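Local coordinates for putative exported protein (Bacteroides fragilis, PDB 4RAA), which is of unknown function, probably an exported lipoprotein, built as a six-bladed beta-propeller of the YWTD superfamily, at residues 131-136 with 185-190; 197-202 with 257-262. All blocks are in the same frame, centred on the assembly; numbering follows the deposited sequence. Where two conformers were deposited one is given.

Interaction 1: 131-136 with 185-190; sequences TSCCLQ and PSQMIY
From S132 to L135 and from S186 to Y190 the two segments travel side by side in the same direction, 4° apart, and draw closest at C133 and Q187, whose CA atoms are 6.1 Å from each other. This is the inner junction of two neighbouring propeller blades: 134-136 is the first strand of one blade and 189-192 the first strand of the next, so, as in other beta-propellers, the parallel pair faces the middle of the ring. No hydrogen bond joins the segments; side chains do the work. C133 sends SG into the turn of 185-190, where three residues gather round it. CD1 of I189 reaches C133 SG at 3.4 Å, with CG1 of the same branch lying almost as near. From another side comes the amide of Q187, its NE2 3.6 Å from C133 SG, and from a third direction the selenium of selenomethionine M188 comes within 4.3 Å of that sulfur. Q187 gets there by carrying CG anti to its own N (chi1 -174°) and then bending at the next bond, which lays the amide forward alongside its own segment, toward I189. There NE2 of Q187 donates to the carbonyl O of I189 at 3.2 Å, with an N-H...O angle of 153° and the donor tilted out of the carbonyl plane. OE1 of Q187 is hydrogen-bonded to S91, so both ends of the amide are held and its rotation is fixed beside the sulfur. Two residues on, L135 points toward 185-190 as C133 does. Its CD1 lies 3.8 Å from I189 CG2, on the branch of I189 that C133 does not use, and the same methyl of L135 also rests against the backbone, 3.6 Å from Y190 CA.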
ATOM      1  N   THR A 131       1.637  -5.672 -14.355  1.00 35.53           N
ATOM      2  CA  THR A 131       1.457  -7.091 -14.028  1.00 34.35           C
ATOM      3  C   THR A 131      -0.039  -7.445 -13.968  1.00 34.59           C
ATOM      4  O   THR A 131      -0.867  -6.566 -13.743  1.00 35.49           O
ATOM      5  CB  THR A 131       2.148  -7.426 -12.685  1.00 33.98           C
ATOM      6  OG1 THR A 131       2.021  -8.815 -12.407  1.00 33.63           O
ATOM      7  CG2 THR A 131       1.557  -6.632 -11.511  1.00 33.97           C
ATOM      8  N   SER A 132      -0.371  -8.718 -14.201  1.00 34.77           N
ATOM      9  CA  SER A 132      -1.774  -9.214 -14.184  1.00 34.20           C
ATOM     10  C   SER A 132      -2.094 -10.325 -13.172  1.00 33.95           C
ATOM     11  O   SER A 132      -3.247 -10.504 -12.795  1.00 34.28           O
ATOM     12  CB  SER A 132      -2.162  -9.734 -15.580  1.00 33.34           C
ATOM     13  OG  SER A 132      -1.441 -10.904 -15.938  1.00 32.03           O
ATOM     14  N   CYS A 133      -1.080 -11.033 -12.703  1.00 34.02           N
ATOM     15  CA  CYS A 133      -1.286 -12.229 -11.908  1.00 34.38           C
ATOM     16  C   CYS A 133      -0.152 -12.413 -10.892  1.00 33.39           C
ATOM     17  O   CYS A 133       1.001 -12.113 -11.214  1.00 32.69           O
ATOM     18  CB  CYS A 133      -1.421 -13.364 -12.932  1.00 36.22           C
ATOM     19  SG  CYS A 133      -0.604 -14.904 -12.577  1.00 40.46           S
ATOM     20  N   CYS A 134      -0.504 -12.875  -9.679  1.00 32.23           N
ATOM     21  CA  CYS A 134       0.431 -13.056  -8.554  1.00 31.60           C
ATOM     22  C   CYS A 134       0.078 -14.247  -7.651  1.00 31.62           C
ATOM     23  O   CYS A 134      -1.076 -14.656  -7.594  1.00 31.28           O
ATOM     24  CB  CYS A 134       0.453 -11.772  -7.700  1.00 31.90           C
ATOM     25  SG  CYS A 134       1.447 -11.788  -6.175  1.00 31.47           S
ATOM     26  N   LEU A 135       1.083 -14.778  -6.948  1.00 32.40           N
ATOM     27  CA  LEU A 135       0.916 -15.884  -5.978  1.00 33.22           C
ATOM     28  C   LEU A 135       1.972 -15.852  -4.872  1.00 35.41           C
ATOM     29  O   LEU A 135       3.141 -15.525  -5.133  1.00 36.51           O
ATOM     30  CB  LEU A 135       0.951 -17.253  -6.670  1.00 33.57           C
ATOM     31  CG  LEU A 135      -0.357 -17.869  -7.179  1.00 33.23           C
ATOM     32  CD1 LEU A 135      -0.016 -19.120  -7.972  1.00 33.49           C
ATOM     33  CD2 LEU A 135      -1.326 -18.201  -6.036  1.00 33.19           C
ATOM     34  N   GLN A 136       1.562 -16.217  -3.653  1.00 36.53           N
ATOM     35  CA  GLN A 136       2.472 -16.221  -2.509  1.00 37.45           C
ATOM     36  C   GLN A 136       3.261 -17.524  -2.493  1.00 38.68           C
ATOM     37  O   GLN A 136       2.669 -18.600  -2.492  1.00 40.13           O
ATOM     38  CB  GLN A 136       1.718 -16.043  -1.181  1.00 38.25           C
ATOM     39  CG  GLN A 136       2.657 -15.750  -0.014  1.00 40.60           C
ATOM     40  CD  GLN A 136       1.958 -15.411   1.292  1.00 41.42           C
ATOM     41  OE1 GLN A 136       0.963 -16.023   1.660  1.00 44.12           O
ATOM     42  NE2 GLN A 136       2.505 -14.453   2.013  1.00 41.13           N
ATOM     43  N   PRO A 185      -2.162 -17.769 -21.918  1.00 43.67           N
ATOM     44  CA  PRO A 185      -3.263 -17.453 -20.987  1.00 41.65           C
ATOM     45  C   PRO A 185      -2.900 -16.289 -20.083  1.00 40.41           C
ATOM     46  O   PRO A 185      -1.719 -15.944 -19.968  1.00 41.17           O
ATOM     47  CB  PRO A 185      -3.402 -18.723 -20.158  1.00 40.48           C
ATOM     48  CG  PRO A 185      -2.026 -19.286 -20.145  1.00 41.42           C
ATOM     49  CD  PRO A 185      -1.445 -18.984 -21.498  1.00 41.68           C
ATOM     50  N   SER A 186      -3.913 -15.691 -19.462  1.00 40.94           N
ATOM     51  CA  SER A 186      -3.717 -14.549 -18.550  1.00 41.28           C
ATOM     52  C   SER A 186      -3.124 -14.986 -17.205  1.00 39.02           C
ATOM     53  O   SER A 186      -2.332 -14.254 -16.620  1.00 40.47           O
ATOM     54  CB  SER A 186      -5.028 -13.799 -18.337  1.00 40.44           C
ATOM     55  OG  SER A 186      -6.001 -14.677 -17.828  1.00 39.50           O
ATOM     56  N   GLN A 187      -3.537 -16.164 -16.728  1.00 36.89           N
ATOM     57  CA  GLN A 187      -3.038 -16.786 -15.487  1.00 34.05           C
ATOM     58  C   GLN A 187      -2.042 -17.895 -15.917  1.00 31.30           C
ATOM     59  O   GLN A 187      -2.457 -18.939 -16.425  1.00 30.92           O
ATOM     60  CB  GLN A 187      -4.230 -17.367 -14.693  1.00 33.65           C
ATOM     61  CG  GLN A 187      -3.942 -17.925 -13.303  1.00 34.14           C
ATOM     62  CD  GLN A 187      -3.760 -16.866 -12.239  1.00 34.84           C
ATOM     63  OE1 GLN A 187      -4.298 -15.761 -12.341  1.00 33.13           O
ATOM     64  NE2 GLN A 187      -3.014 -17.212 -11.187  1.00 35.57           N
HETATM   65  N   MSE A 188      -0.748 -17.672 -15.694  1.00 29.21           N
HETATM   66  CA  MSE A 188       0.336 -18.626 -16.083  1.00 28.42           C
HETATM   67  C   MSE A 188       1.243 -18.950 -14.910  1.00 29.50           C
HETATM   68  O   MSE A 188       2.441 -19.222 -15.066  1.00 29.28           O
HETATM   69  CB  MSE A 188       1.060 -18.136 -17.351  1.00 27.39           C
HETATM   70  CG  MSE A 188       2.149 -17.050 -17.226  1.00 26.62           C
HETATM   71 SE   MSE A 188       1.524 -15.442 -16.290  0.75 24.13          SE
HETATM   72  CE  MSE A 188       0.637 -14.561 -17.806  1.00 25.03           C
ATOM     73  N   ILE A 189       0.641 -18.942 -13.722  1.00 30.79           N
ATOM     74  CA  ILE A 189       1.297 -19.252 -12.462  1.00 32.21           C
ATOM     75  C   ILE A 189       0.270 -20.036 -11.649  1.00 33.51           C
ATOM     76  O   ILE A 189      -0.912 -19.631 -11.603  1.00 36.32           O
ATOM     77  CB  ILE A 189       1.664 -17.988 -11.657  1.00 33.20           C
ATOM     78  CG1 ILE A 189       2.280 -16.901 -12.542  1.00 34.76           C
ATOM     79  CG2 ILE A 189       2.633 -18.343 -10.535  1.00 34.59           C
ATOM     80  CD1 ILE A 189       2.632 -15.639 -11.779  1.00 36.52           C
ATOM     81  N   TYR A 190       0.706 -21.136 -11.026  1.00 33.82           N
ATOM     82  CA  TYR A 190      -0.174 -21.970 -10.188  1.00 33.71           C
ATOM     83  C   TYR A 190       0.572 -22.722  -9.081  1.00 35.98           C
ATOM     84  O   TYR A 190       1.816 -22.789  -9.072  1.00 34.41           O
ATOM     85  CB  TYR A 190      -0.995 -22.945 -11.055  1.00 33.52           C
ATOM     86  CG  TYR A 190      -0.206 -23.988 -11.827  1.00 32.84           C
ATOM     87  CD1 TYR A 190       0.260 -25.142 -11.192  1.00 32.89           C
ATOM     88  CD2 TYR A 190       0.036 -23.852 -13.210  1.00 32.39           C
ATOM     89  CE1 TYR A 190       0.975 -26.112 -11.877  1.00 33.12           C
ATOM     90  CE2 TYR A 190       0.750 -24.830 -13.913  1.00 32.27           C
ATOM     91  CZ  TYR A 190       1.214 -25.962 -13.232  1.00 33.04           C
ATOM     92  OH  TYR A 190       1.920 -26.955 -13.858  1.00 33.14           O
TER

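Interaction 2: 197-202 with 257-262; sequences FAYTPF and YCVEET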
ATOM      1  N   PHE A 197       4.501 -22.994  -9.506  1.00 31.82           N
ATOM      2  CA  PHE A 197       5.010 -23.294 -10.838  1.00 31.26           C
ATOM      3  C   PHE A 197       4.638 -22.178 -11.796  1.00 30.23           C
ATOM      4  O   PHE A 197       3.685 -21.444 -11.547  1.00 29.64           O
ATOM      5  CB  PHE A 197       4.452 -24.629 -11.309  1.00 31.70           C
ATOM      6  CG  PHE A 197       4.854 -25.777 -10.438  1.00 32.38           C
ATOM      7  CD1 PHE A 197       4.170 -26.039  -9.251  1.00 32.72           C
ATOM      8  CD2 PHE A 197       5.928 -26.592 -10.787  1.00 33.39           C
ATOM      9  CE1 PHE A 197       4.550 -27.093  -8.428  1.00 33.81           C
ATOM     10  CE2 PHE A 197       6.313 -27.650  -9.967  1.00 34.76           C
ATOM     11  CZ  PHE A 197       5.623 -27.902  -8.786  1.00 34.84           C
ATOM     12  N   ALA A 198       5.402 -22.053 -12.879  1.00 30.21           N
ATOM     13  CA  ALA A 198       5.187 -21.001 -13.886  1.00 30.14           C
ATOM     14  C   ALA A 198       5.615 -21.450 -15.284  1.00 31.04           C
ATOM     15  O   ALA A 198       6.400 -22.398 -15.416  1.00 32.37           O
ATOM     16  CB  ALA A 198       5.920 -19.726 -13.478  1.00 30.06           C
ATOM     17  N   TYR A 199       5.084 -20.781 -16.313  1.00 30.90           N
ATOM     18  CA  TYR A 199       5.409 -21.099 -17.714  1.00 31.95           C
ATOM     19  C   TYR A 199       5.113 -19.959 -18.687  1.00 32.78           C
ATOM     20  O   TYR A 199       4.291 -19.085 -18.394  1.00 32.74           O
ATOM     21  CB  TYR A 199       4.688 -22.374 -18.162  1.00 32.04           C
ATOM     22  CG  TYR A 199       3.182 -22.304 -18.112  1.00 31.31           C
ATOM     23  CD1 TYR A 199       2.481 -22.618 -16.947  1.00 30.73           C
ATOM     24  CD2 TYR A 199       2.446 -21.936 -19.244  1.00 32.11           C
ATOM     25  CE1 TYR A 199       1.088 -22.554 -16.910  1.00 30.78           C
ATOM     26  CE2 TYR A 199       1.053 -21.867 -19.221  1.00 31.28           C
ATOM     27  CZ  TYR A 199       0.379 -22.179 -18.056  1.00 30.67           C
ATOM     28  OH  TYR A 199      -0.986 -22.112 -18.052  1.00 30.26           O
ATOM     29  N   THR A 200       5.764 -20.013 -19.854  1.00 34.60           N
ATOM     30  CA  THR A 200       5.680 -18.970 -20.887  1.00 34.86           C
ATOM     31  C   THR A 200       5.120 -19.510 -22.202  1.00 36.20           C
ATOM     32  O   THR A 200       5.153 -20.723 -22.430  1.00 37.19           O
ATOM     33  CB  THR A 200       7.063 -18.353 -21.143  1.00 35.62           C
ATOM     34  OG1 THR A 200       7.943 -19.340 -21.678  1.00 36.35           O
ATOM     35  CG2 THR A 200       7.654 -17.788 -19.856  1.00 35.35           C
ATOM     36  N   PRO A 201       4.626 -18.611 -23.085  1.00 37.10           N
ATOM     37  CA  PRO A 201       4.040 -19.127 -24.330  1.00 37.50           C
ATOM     38  C   PRO A 201       4.985 -19.743 -25.353  1.00 38.59           C
ATOM     39  O   PRO A 201       4.481 -20.472 -26.209  1.00 40.65           O
ATOM     40  CB  PRO A 201       3.332 -17.900 -24.942  1.00 37.72           C
ATOM     41  CG  PRO A 201       3.462 -16.796 -23.945  1.00 37.43           C
ATOM     42  CD  PRO A 201       4.617 -17.135 -23.064  1.00 36.97           C
ATOM     43  N   PHE A 202       6.300 -19.479 -25.268  1.00 38.23           N
ATOM     44  CA  PHE A 202       7.282 -19.960 -26.276  1.00 38.55           C
ATOM     45  C   PHE A 202       8.369 -20.857 -25.686  1.00 37.76           C
ATOM     46  O   PHE A 202       9.521 -20.843 -26.136  1.00 38.75           O
ATOM     47  CB  PHE A 202       7.901 -18.763 -27.024  1.00 39.57           C
ATOM     48  CG  PHE A 202       6.894 -17.719 -27.419  1.00 39.42           C
ATOM     49  CD1 PHE A 202       5.821 -18.055 -28.232  1.00 39.85           C
ATOM     50  CD2 PHE A 202       7.001 -16.403 -26.967  1.00 39.40           C
ATOM     51  CE1 PHE A 202       4.867 -17.102 -28.592  1.00 40.11           C
ATOM     52  CE2 PHE A 202       6.056 -15.447 -27.324  1.00 39.12           C
ATOM     53  CZ  PHE A 202       4.987 -15.795 -28.138  1.00 39.43           C
ATOM     54  N   TYR A 257      -1.395 -22.196 -25.501  1.00 31.41           N
ATOM     55  CA  TYR A 257      -1.459 -23.396 -24.647  1.00 30.80           C
ATOM     56  C   TYR A 257      -1.569 -23.015 -23.181  1.00 29.93           C
ATOM     57  O   TYR A 257      -0.859 -22.112 -22.750  1.00 30.02           O
ATOM     58  CB  TYR A 257      -0.280 -24.376 -24.874  1.00 31.35           C
ATOM     59  CG  TYR A 257       1.002 -24.117 -24.094  1.00 31.09           C
ATOM     60  CD1 TYR A 257       1.967 -23.205 -24.553  1.00 31.40           C
ATOM     61  CD2 TYR A 257       1.257 -24.800 -22.887  1.00 30.58           C
ATOM     62  CE1 TYR A 257       3.140 -22.976 -23.826  1.00 31.54           C
ATOM     63  CE2 TYR A 257       2.427 -24.582 -22.158  1.00 30.54           C
ATOM     64  CZ  TYR A 257       3.364 -23.675 -22.632  1.00 30.73           C
ATOM     65  OH  TYR A 257       4.502 -23.472 -21.926  1.00 30.21           O
ATOM     66  N   CYS A 258      -2.486 -23.667 -22.453  1.00 29.62           N
ATOM     67  CA  CYS A 258      -2.649 -23.442 -21.010  0.50 29.26           C
ATOM     68  C   CYS A 258      -2.470 -24.783 -20.303  1.00 29.68           C
ATOM     69  O   CYS A 258      -2.725 -25.830 -20.884  1.00 31.31           O
ATOM     70  CB  CYS A 258      -4.002 -22.796 -20.682  0.50 28.53           C
ATOM     71  SG  CYS A 258      -5.437 -23.883 -20.716  0.50 28.49           S
ATOM     72  N   VAL A 259      -2.006 -24.742 -19.059  1.00 29.79           N
ATOM     73  CA  VAL A 259      -1.769 -25.950 -18.261  1.00 30.52           C
ATOM     74  C   VAL A 259      -2.425 -25.818 -16.885  1.00 30.34           C
ATOM     75  O   VAL A 259      -2.341 -24.754 -16.234  1.00 29.67           O
ATOM     76  CB  VAL A 259      -0.254 -26.238 -18.025  1.00 31.24           C
ATOM     77  CG1 VAL A 259      -0.059 -27.537 -17.230  1.00 31.76           C
ATOM     78  CG2 VAL A 259       0.517 -26.303 -19.342  1.00 31.98           C
ATOM     79  N   GLU A 260      -3.095 -26.906 -16.499  1.00 30.72           N
ATOM     80  CA  GLU A 260      -3.681 -27.034 -15.162  0.50 31.21           C
ATOM     81  C   GLU A 260      -3.170 -28.362 -14.611  1.00 31.69           C
ATOM     82  O   GLU A 260      -3.209 -29.397 -15.277  1.00 32.34           O
ATOM     83  CB  GLU A 260      -5.208 -26.937 -15.158  0.50 31.31           C
ATOM     84  CG  GLU A 260      -5.830 -27.074 -13.761  0.50 32.29           C
ATOM     85  CD  GLU A 260      -5.140 -26.238 -12.673  0.50 32.46           C
ATOM     86  OE1 GLU A 260      -4.715 -25.086 -12.941  0.50 32.54           O
ATOM     87  OE2 GLU A 260      -5.045 -26.731 -11.527  0.50 32.76           O
ATOM     88  N   GLU A 261      -2.643 -28.314 -13.391  1.00 31.96           N
ATOM     89  CA  GLU A 261      -2.057 -29.494 -12.756  1.00 32.53           C
ATOM     90  C   GLU A 261      -2.729 -29.785 -11.411  1.00 33.22           C
ATOM     91  O   GLU A 261      -3.174 -28.861 -10.729  1.00 32.53           O
ATOM     92  CB  GLU A 261      -0.543 -29.274 -12.586  1.00 32.58           C
ATOM     93  CG  GLU A 261       0.249 -30.567 -12.392  1.00 33.32           C
ATOM     94  CD  GLU A 261       1.756 -30.384 -12.241  1.00 33.35           C
ATOM     95  OE1 GLU A 261       2.339 -29.351 -12.643  1.00 33.84           O
ATOM     96  OE2 GLU A 261       2.388 -31.321 -11.718  1.00 33.64           O
ATOM     97  N   THR A 262      -2.843 -31.075 -11.081  1.00 35.03           N
ATOM     98  CA  THR A 262      -3.366 -31.559  -9.786  1.00 36.95           C
ATOM     99  C   THR A 262      -2.348 -32.586  -9.260  1.00 40.08           C
ATOM    100  O   THR A 262      -1.274 -32.725  -9.845  1.00 39.59           O
ATOM    101  CB  THR A 262      -4.786 -32.183  -9.903  1.00 36.75           C
ATOM    102  OG1 THR A 262      -4.734 -33.419 -10.623  1.00 36.93           O
ATOM    103  CG2 THR A 262      -5.762 -31.232 -10.585  1.00 35.71           C
TER
HETATM  104  O   HOH W   1      -1.958 -21.721 -15.716  1.00 20.04           O
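Y199 reaches across from strand 197-200 to strand 257-261, which runs antiparallel to it at 169° with the axes 8.9 Å apart, too far for backbone pairing. The two strands belong to adjacent blades of the propeller, and a single tyrosine spans most of the gap. At its root, CB of Y199 passes 3.9 Å from Y257 OH. A chi1 of 61° tucks CG between N and C of its own backbone, turning the ring toward the other strand. Along one side of the ring, CD2 of Y199 lies 3.7 Å from Y257 OH; the two tyrosine side chains pass one another head to tail, their rings obliquely inclined. Along the other side, CE1 meets V259 CB at 4.1 Å, while CG2 of V259 sits over a face of the ring. At the tip, Y199 OH accepts the N-H of V259 at 3.0 Å, nearly straight at 166°. A water 2.6 Å from Y199 OH donates in turn to V259 O at 3.1 Å. In the reverse direction, Y257 OH comes 2.9 Å from T200 O, and the carbonyl of D203 is a second acceptor within its reach. C258 and E260 pair through their backbones with C269 and F267 of the next strand in their own blade, whereas V259 between them has no strand on the side facing Y199. The chemistry therefore implies that a phenol and a bound water stand in for a neighbouring strand, satisfying the N-H and the carbonyl of one edge residue.

In the fold
Three successive blades are tied together here, with the blade that begins at strand 189-192 in the middle. Interaction 1 joins its innermost strand to the preceding blade, and interaction 2 joins its second strand, 195-200, to the following one; their centres are 10 Å apart. The shared sheet connects them through a probable hydrogen bond from F197 N to Y190 O, 2.7 Å. A side-chain link goes further: Y190 OH lies 2.7 Å from E261 OE1, probably hydrogen-bonded, so strand 189-192 also reaches strand 254-261 of the following blade directly. H218 and K283 hold the other oxygen of E261. With the protein's function unknown, both contacts are described as blade-to-blade joints.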